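Local coordinates for protein chloramphenicol acetyltransferase (PDB 2I9D) that probably acetylates chloramphenicol as a trimeric member of the chloramphenicol acetyltransferase family, at residues R104-N109 / R119-A124; L155-I160 / P190-I195. One frame throughout, in Å; residues are numbered along the deposited sequence.

Contact 1: residues R104-N109 / R119-A124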
ATOM      1  N   ARG A 104       9.799   7.011  23.091  1.00 27.10           N
ATOM      2  CA  ARG A 104       8.407   6.995  23.572  1.00 27.29           C
ATOM      3  C   ARG A 104       7.904   8.384  24.015  1.00 28.19           C
ATOM      4  O   ARG A 104       8.617   9.111  24.705  1.00 27.74           O
ATOM      5  CB  ARG A 104       8.258   5.998  24.718  1.00 26.73           C
ATOM      6  CG  ARG A 104       6.807   5.763  25.184  1.00 26.71           C
ATOM      7  CD  ARG A 104       6.719   4.590  26.206  1.00 25.91           C
ATOM      8  NE  ARG A 104       5.369   4.472  26.748  1.00 26.24           N
ATOM      9  CZ  ARG A 104       4.773   3.327  27.100  1.00 26.50           C
ATOM     10  NH1 ARG A 104       5.388   2.153  26.967  1.00 23.75           N
ATOM     11  NH2 ARG A 104       3.535   3.355  27.565  1.00 25.02           N
ATOM     12  N   PHE A 105       6.676   8.724  23.619  1.00 28.89           N
ATOM     13  CA  PHE A 105       6.024   9.968  24.017  1.00 30.77           C
ATOM     14  C   PHE A 105       4.722   9.609  24.726  1.00 32.06           C
ATOM     15  O   PHE A 105       3.872   8.926  24.150  1.00 32.78           O
ATOM     16  CB  PHE A 105       5.727  10.889  22.804  1.00 30.11           C
ATOM     17  CG  PHE A 105       6.947  11.265  22.018  1.00 30.46           C
ATOM     18  CD1 PHE A 105       7.645  12.446  22.307  1.00 29.47           C
ATOM     19  CD2 PHE A 105       7.427  10.420  20.999  1.00 27.75           C
ATOM     20  CE1 PHE A 105       8.802  12.801  21.587  1.00 29.13           C
ATOM     21  CE2 PHE A 105       8.581  10.757  20.284  1.00 28.21           C
ATOM     22  CZ  PHE A 105       9.263  11.952  20.563  1.00 29.66           C
ATOM     23  N   PRO A 106       4.569  10.039  25.990  1.00 33.10           N
ATOM     24  CA  PRO A 106       3.307   9.732  26.687  1.00 34.32           C
ATOM     25  C   PRO A 106       2.156  10.581  26.166  1.00 35.35           C
ATOM     26  O   PRO A 106       2.342  11.760  25.849  1.00 35.17           O
ATOM     27  CB  PRO A 106       3.615  10.080  28.160  1.00 34.30           C
ATOM     28  CG  PRO A 106       4.686  11.177  28.066  1.00 33.68           C
ATOM     29  CD  PRO A 106       5.530  10.768  26.843  1.00 33.02           C
ATOM     30  N   TYR A 107       0.982   9.982  26.061  1.00 37.00           N
ATOM     31  CA  TYR A 107      -0.213  10.760  25.787  1.00 39.61           C
ATOM     32  C   TYR A 107      -0.667  11.642  26.989  1.00 41.45           C
ATOM     33  O   TYR A 107      -0.684  11.201  28.139  1.00 41.26           O
ATOM     34  CB  TYR A 107      -1.341   9.843  25.324  1.00 39.43           C
ATOM     35  CG  TYR A 107      -2.631  10.563  25.015  1.00 40.02           C
ATOM     36  CD1 TYR A 107      -2.704  11.523  23.994  1.00 39.64           C
ATOM     37  CD2 TYR A 107      -3.785  10.275  25.733  1.00 40.66           C
ATOM     38  CE1 TYR A 107      -3.887  12.166  23.714  1.00 40.23           C
ATOM     39  CE2 TYR A 107      -4.978  10.913  25.454  1.00 39.98           C
ATOM     40  CZ  TYR A 107      -5.025  11.854  24.461  1.00 40.37           C
ATOM     41  OH  TYR A 107      -6.228  12.482  24.216  1.00 42.51           O
ATOM     42  N   HIS A 108      -1.022  12.889  26.698  1.00 43.35           N
ATOM     43  CA  HIS A 108      -1.720  13.747  27.654  1.00 45.73           C
ATOM     44  C   HIS A 108      -2.929  14.330  26.932  1.00 46.79           C
ATOM     45  O   HIS A 108      -2.804  14.752  25.772  1.00 47.22           O
ATOM     46  CB  HIS A 108      -0.813  14.886  28.150  1.00 45.63           C
ATOM     47  CG  HIS A 108       0.426  14.416  28.848  1.00 48.03           C
ATOM     48  ND1 HIS A 108       0.395  13.761  30.063  1.00 49.23           N
ATOM     49  CD2 HIS A 108       1.736  14.510  28.506  1.00 49.48           C
ATOM     50  CE1 HIS A 108       1.630  13.461  30.433  1.00 49.43           C
ATOM     51  NE2 HIS A 108       2.462  13.908  29.508  1.00 49.90           N
ATOM     52  N   ASN A 109      -4.085  14.365  27.599  1.00 48.31           N
ATOM     53  CA  ASN A 109      -5.317  14.902  26.980  1.00 49.66           C
ATOM     54  C   ASN A 109      -5.270  16.424  26.726  1.00 49.15           C
ATOM     55  O   ASN A 109      -6.038  16.962  25.913  1.00 49.37           O
ATOM     56  CB  ASN A 109      -6.566  14.476  27.762  1.00 50.62           C
ATOM     57  CG  ASN A 109      -7.885  14.811  27.032  1.00 54.71           C
ATOM     58  OD1 ASN A 109      -7.901  15.292  25.880  1.00 57.49           O
ATOM     59  ND2 ASN A 109      -9.012  14.549  27.720  1.00 59.05           N
ATOM     60  N   ARG A 119       8.704  17.936  23.757  1.00 38.63           N
ATOM     61  CA  ARG A 119       9.852  18.782  23.461  1.00 39.80           C
ATOM     62  C   ARG A 119      11.058  18.434  24.325  1.00 39.22           C
ATOM     63  O   ARG A 119      12.179  18.347  23.828  1.00 39.49           O
ATOM     64  CB  ARG A 119       9.454  20.256  23.626  1.00 40.95           C
ATOM     65  CG  ARG A 119      10.237  21.234  22.760  1.00 44.69           C
ATOM     66  CD  ARG A 119      11.226  22.021  23.625  1.00 52.07           C
ATOM     67  NE  ARG A 119      11.540  23.336  23.046  1.00 57.13           N
ATOM     68  CZ  ARG A 119      10.820  24.446  23.244  1.00 58.43           C
ATOM     69  NH1 ARG A 119       9.727  24.424  24.019  1.00 58.57           N
ATOM     70  NH2 ARG A 119      11.194  25.583  22.663  1.00 59.16           N
ATOM     71  N   LEU A 120      10.814  18.208  25.610  1.00 38.91           N
ATOM     72  CA  LEU A 120      11.856  17.809  26.545  1.00 38.94           C
ATOM     73  C   LEU A 120      12.454  16.447  26.168  1.00 38.05           C
ATOM     74  O   LEU A 120      13.680  16.274  26.219  1.00 38.34           O
ATOM     75  CB  LEU A 120      11.302  17.782  27.991  1.00 39.78           C
ATOM     76  CG  LEU A 120      10.725  19.111  28.532  1.00 42.07           C
ATOM     77  CD1 LEU A 120       9.836  18.917  29.787  1.00 43.87           C
ATOM     78  CD2 LEU A 120      11.819  20.210  28.759  1.00 43.63           C
ATOM     79  N   ILE A 121      11.594  15.488  25.810  1.00 36.58           N
ATOM     80  CA  ILE A 121      12.032  14.178  25.322  1.00 35.52           C
ATOM     81  C   ILE A 121      12.940  14.313  24.091  1.00 35.61           C
ATOM     82  O   ILE A 121      14.014  13.699  24.042  1.00 35.79           O
ATOM     83  CB  ILE A 121      10.835  13.212  25.048  1.00 35.48           C
ATOM     84  CG1 ILE A 121      10.228  12.711  26.360  1.00 35.14           C
ATOM     85  CG2 ILE A 121      11.268  11.996  24.231  1.00 35.23           C
ATOM     86  CD1 ILE A 121       8.748  12.374  26.259  1.00 32.90           C
ATOM     87  N   ILE A 122      12.528  15.125  23.115  1.00 35.46           N
ATOM     88  CA  ILE A 122      13.326  15.333  21.894  1.00 35.30           C
ATOM     89  C   ILE A 122      14.686  16.013  22.137  1.00 35.65           C
ATOM     90  O   ILE A 122      15.698  15.635  21.516  1.00 34.50           O
ATOM     91  CB  ILE A 122      12.512  16.059  20.793  1.00 35.43           C
ATOM     92  CG1 ILE A 122      11.561  15.056  20.129  1.00 36.36           C
ATOM     93  CG2 ILE A 122      13.433  16.716  19.721  1.00 33.61           C
ATOM     94  CD1 ILE A 122      10.473  15.702  19.304  1.00 35.38           C
ATOM     95  N   ASP A 123      14.692  17.025  23.013  1.00 36.47           N
ATOM     96  CA  ASP A 123      15.939  17.660  23.458  1.00 37.99           C
ATOM     97  C   ASP A 123      16.887  16.679  24.168  1.00 37.74           C
ATOM     98  O   ASP A 123      18.102  16.784  24.012  1.00 37.55           O
ATOM     99  CB  ASP A 123      15.659  18.890  24.353  1.00 38.54           C
ATOM    100  CG  ASP A 123      15.029  20.057  23.576  1.00 42.04           C
ATOM    101  OD1 ASP A 123      15.263  20.167  22.329  1.00 42.61           O
ATOM    102  OD2 ASP A 123      14.296  20.864  24.222  1.00 44.63           O
ATOM    103  N   ALA A 124      16.326  15.737  24.930  1.00 37.63           N
ATOM    104  CA  ALA A 124      17.129  14.706  25.617  1.00 38.18           C
ATOM    105  C   ALA A 124      17.602  13.527  24.729  1.00 38.59           C
ATOM    106  O   ALA A 124      18.417  12.706  25.173  1.00 38.64           O
ATOM    107  CB  ALA A 124      16.371  14.168  26.838  1.00 38.12           C
TER
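Ile-121 packs where strand 100-105 ends, against Phe-105, Pro-106 and the carbonyl of Arg-104, and carries most of this helix-on-sheet-edge contact. Its two branches divide the work. With CG1 anti to the carbonyl carbon (chi1 -73°), CD1 reaches Pro-106 CD tip to tip at 3.6 Å and also lies 3.6 Å from the carbonyl oxygen Arg-104 O. The other branch approaches the Phe-105 ring obliquely, Ile-121 CG2 lying 3.7 Å from Phe-105 CE1. Ile-122, one residue further along the helix, meets the same ring at its edge, near the ring plane, with CG1 3.9 Å from Phe-105 CE1. The ring is buried: Ala-118 of the same helix and Met-88, Ser-90 and Ile-92 of strand 87-93 also pack on it.

The Arg-104 side chain leaves its backbone on the side away from the helix, its guanidinium in salt bridges with Asp-87, Asp-143 and Glu-138. The solvent side is looser: Arg-119 and Asp-123 lie on the exposed flank of the helix, joined by a long 3.9 Å salt bridge between Arg-119 NE and Asp-123 OD2. The grip between strand end and helix is therefore apolar, two isoleucines fitted against one ring and a proline, and no charged group takes part across it.

Contact 2: residues L155-I160 / P190-I195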
ATOM      1  N   LEU A 155       8.626  13.806   1.694  1.00 25.47           N
ATOM      2  CA  LEU A 155       8.046  12.891   0.731  1.00 23.88           C
ATOM      3  C   LEU A 155       6.519  12.870   0.798  1.00 23.76           C
ATOM      4  O   LEU A 155       5.942  12.600   1.855  1.00 22.38           O
ATOM      5  CB  LEU A 155       8.581  11.474   0.980  1.00 23.71           C
ATOM      6  CG  LEU A 155       8.100  10.334   0.060  1.00 22.64           C
ATOM      7  CD1 LEU A 155       8.291  10.687  -1.419  1.00 21.06           C
ATOM      8  CD2 LEU A 155       8.781   9.000   0.405  1.00 22.62           C
ATOM      9  N   TYR A 156       5.873  13.161  -0.336  1.00 24.17           N
ATOM     10  CA  TYR A 156       4.436  12.928  -0.483  1.00 24.13           C
ATOM     11  C   TYR A 156       4.306  11.532  -1.093  1.00 24.06           C
ATOM     12  O   TYR A 156       4.990  11.196  -2.079  1.00 23.89           O
ATOM     13  CB  TYR A 156       3.734  14.003  -1.353  1.00 24.56           C
ATOM     14  CG  TYR A 156       2.225  14.046  -1.091  1.00 25.43           C
ATOM     15  CD1 TYR A 156       1.695  14.902  -0.127  1.00 25.06           C
ATOM     16  CD2 TYR A 156       1.346  13.179  -1.761  1.00 25.21           C
ATOM     17  CE1 TYR A 156       0.312  14.923   0.149  1.00 28.58           C
ATOM     18  CE2 TYR A 156      -0.034  13.169  -1.486  1.00 24.10           C
ATOM     19  CZ  TYR A 156      -0.544  14.056  -0.536  1.00 27.40           C
ATOM     20  OH  TYR A 156      -1.889  14.089  -0.257  1.00 28.43           O
ATOM     21  N   PHE A 157       3.489  10.686  -0.472  1.00 23.31           N
ATOM     22  CA  PHE A 157       3.289   9.312  -0.980  1.00 22.00           C
ATOM     23  C   PHE A 157       1.784   9.060  -1.062  1.00 22.25           C
ATOM     24  O   PHE A 157       1.009   9.693  -0.334  1.00 21.35           O
ATOM     25  CB  PHE A 157       3.963   8.285  -0.062  1.00 21.02           C
ATOM     26  CG  PHE A 157       3.595   8.433   1.416  1.00 21.07           C
ATOM     27  CD1 PHE A 157       2.384   7.913   1.908  1.00 18.71           C
ATOM     28  CD2 PHE A 157       4.473   9.071   2.325  1.00 19.19           C
ATOM     29  CE1 PHE A 157       2.034   8.040   3.272  1.00 15.51           C
ATOM     30  CE2 PHE A 157       4.129   9.199   3.700  1.00 17.30           C
ATOM     31  CZ  PHE A 157       2.905   8.673   4.168  1.00 16.13           C
ATOM     32  N   THR A 158       1.372   8.139  -1.933  1.00 22.14           N
ATOM     33  CA  THR A 158      -0.033   7.768  -1.994  1.00 22.55           C
ATOM     34  C   THR A 158      -0.290   6.420  -1.332  1.00 23.64           C
ATOM     35  O   THR A 158      -1.453   6.043  -1.115  1.00 24.57           O
ATOM     36  CB  THR A 158      -0.568   7.708  -3.441  1.00 22.11           C
ATOM     37  OG1 THR A 158       0.371   7.012  -4.262  1.00 21.67           O
ATOM     38  CG2 THR A 158      -0.792   9.094  -3.988  1.00 21.91           C
ATOM     39  N   SER A 159       0.790   5.704  -1.010  1.00 23.16           N
ATOM     40  CA  SER A 159       0.709   4.412  -0.386  1.00 22.60           C
ATOM     41  C   SER A 159       2.005   4.072   0.362  1.00 22.65           C
ATOM     42  O   SER A 159       3.100   4.230  -0.177  1.00 22.15           O
ATOM     43  CB  SER A 159       0.438   3.375  -1.477  1.00 22.30           C
ATOM     44  OG  SER A 159       0.502   2.047  -0.975  1.00 27.58           O
ATOM     45  N   ILE A 160       1.873   3.625   1.612  1.00 23.10           N
ATOM     46  CA  ILE A 160       2.924   2.872   2.299  1.00 22.67           C
ATOM     47  C   ILE A 160       2.235   1.689   2.984  1.00 23.20           C
ATOM     48  O   ILE A 160       1.280   1.870   3.725  1.00 23.32           O
ATOM     49  CB  ILE A 160       3.742   3.708   3.331  1.00 22.32           C
ATOM     50  CG1 ILE A 160       4.575   4.779   2.626  1.00 22.36           C
ATOM     51  CG2 ILE A 160       4.684   2.776   4.146  1.00 22.97           C
ATOM     52  CD1 ILE A 160       5.289   5.797   3.508  1.00 20.80           C
ATOM     53  N   PRO A 190      -0.308  13.156   3.619  1.00 23.91           N
ATOM     54  CA  PRO A 190      -0.757  11.757   3.648  1.00 23.44           C
ATOM     55  C   PRO A 190      -0.417  11.021   4.959  1.00 23.44           C
ATOM     56  O   PRO A 190       0.604  11.291   5.599  1.00 23.50           O
ATOM     57  CB  PRO A 190      -0.041  11.129   2.436  1.00 22.05           C
ATOM     58  CG  PRO A 190       1.223  11.975   2.254  1.00 22.73           C
ATOM     59  CD  PRO A 190       1.052  13.261   3.044  1.00 24.06           C
ATOM     60  N   ILE A 191      -1.309  10.131   5.373  1.00 24.62           N
ATOM     61  CA  ILE A 191      -1.084   9.290   6.536  1.00 25.24           C
ATOM     62  C   ILE A 191      -1.496   7.872   6.189  1.00 26.45           C
ATOM     63  O   ILE A 191      -2.627   7.624   5.789  1.00 27.28           O
ATOM     64  CB  ILE A 191      -1.791   9.823   7.814  1.00 25.74           C
ATOM     65  CG1 ILE A 191      -1.358  11.286   8.117  1.00 24.40           C
ATOM     66  CG2 ILE A 191      -1.545   8.876   9.021  1.00 25.04           C
ATOM     67  CD1 ILE A 191      -2.071  11.952   9.261  1.00 24.30           C
ATOM     68  N   ALA A 192      -0.528   6.963   6.302  1.00 27.08           N
ATOM     69  CA  ALA A 192      -0.687   5.551   6.054  1.00 27.87           C
ATOM     70  C   ALA A 192      -0.747   4.843   7.413  1.00 29.37           C
ATOM     71  O   ALA A 192      -0.198   5.341   8.416  1.00 29.18           O
ATOM     72  CB  ALA A 192       0.488   5.041   5.237  1.00 26.31           C
HETATM   73  N   MSE A 193      -1.419   3.695   7.452  1.00 30.31           N
HETATM   74  CA  MSE A 193      -1.427   2.885   8.647  1.00 33.77           C
HETATM   75  C   MSE A 193      -1.708   1.413   8.372  1.00 29.91           C
HETATM   76  O   MSE A 193      -2.358   1.062   7.401  1.00 29.18           O
HETATM   77  CB  MSE A 193      -2.395   3.455   9.696  1.00 32.32           C
HETATM   78  CG  MSE A 193      -3.859   3.411   9.306  1.00 36.07           C
HETATM   79 SE   MSE A 193      -5.066   4.349  10.593  1.00 50.33          SE
HETATM   80  CE  MSE A 193      -4.234   3.780  12.317  1.00 22.44           C
ATOM     81  N   THR A 194      -1.191   0.568   9.262  1.00 28.33           N
ATOM     82  CA  THR A 194      -1.371  -0.869   9.212  1.00 26.10           C
ATOM     83  C   THR A 194      -2.003  -1.348  10.522  1.00 25.90           C
ATOM     84  O   THR A 194      -1.470  -1.131  11.601  1.00 26.11           O
ATOM     85  CB  THR A 194      -0.037  -1.559   8.905  1.00 25.79           C
ATOM     86  OG1 THR A 194       0.359  -1.152   7.608  1.00 23.39           O
ATOM     87  CG2 THR A 194      -0.136  -3.101   8.924  1.00 24.43           C
ATOM     88  N   ILE A 195      -3.180  -1.948  10.417  1.00 25.06           N
ATOM     89  CA  ILE A 195      -3.922  -2.348  11.600  1.00 24.41           C
ATOM     90  C   ILE A 195      -4.297  -3.827  11.490  1.00 24.18           C
ATOM     91  O   ILE A 195      -4.106  -4.425  10.436  1.00 24.13           O
ATOM     92  CB  ILE A 195      -5.165  -1.380  11.920  1.00 24.60           C
ATOM     93  CG1 ILE A 195      -6.075  -1.134  10.691  1.00 23.50           C
ATOM     94  CG2 ILE A 195      -4.657  -0.020  12.486  1.00 23.42           C
ATOM     95  CD1 ILE A 195      -6.769  -2.373  10.112  1.00 19.37           C
TER
HETATM   96  O   HOH W   1       1.683   1.600   7.119  1.00 38.32           O
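Tyr-156 and Phe-157 both offer a ring face to Pro-190. Taking the segment in order, Tyr-156 comes first: Pro-190 CG stands over its ring centre, 3.7 Å from the centroid, a CH-pi contact. Pro-190 CD lies 3.4 Å from Tyr-156 CE1. Arg-183 adds a cation-pi contact to this tyrosine. Phe-157 follows, its CG held between the backbone N and the carbonyl carbon (chi1 51°), which brings one face of its ring over the same Pro-190 CG at 4.0 Å from the centroid. The opposite face is covered from within the segment by Ile-160 CD1, and Phe-157 CE1 at the rim reaches Ala-192 CB at 3.9 Å.

Thr-158 OG1 hydrogen-bonds to Thr-158 O of the second subunit, and Thr-158 O to Thr-158 OG1 of the third; Ser-159 OG meets Ser-159 OG of both, weakly in the second. Ser-159 and Ile-160 pair antiparallel with a strand of the second subunit. Ile-160 CB lies 4.0 Å from Ala-192 CB. Beyond it, a water hydrogen-bonds to Thr-194 OG1 at 3.1 Å and weakly to Ile-160 O. Direct contact with its own strand is thus mainly apolar and CH-pi, whereas Thr-158 and Ser-159 put polar groups into the interface, where Phe-157 and Ile-160 also pack on Ile-32 of the second subunit.

Along the chain from the N terminus, contact 1 comes first: strand 100-105, one of the two outermost strands of the mixed sheet within this chain, ends at Phe-105, and helix 111-124 turns back to close a short, mostly helical loop. Contact 2 opens only after that one has shut, so the two follow in series, neither nesting nor crossing. Its loop is longer, leaving 155-160 at the subunit interface, passing through strand 174-183 and returning along strand 186-196. Both reach the same sheet, on opposite sides of the chain's centre, with their own centres 24 Å apart. Contact 1 ties a surface helix to one edge strand; contact 2 ties the interface segment to the strand next to the other edge, 29-37.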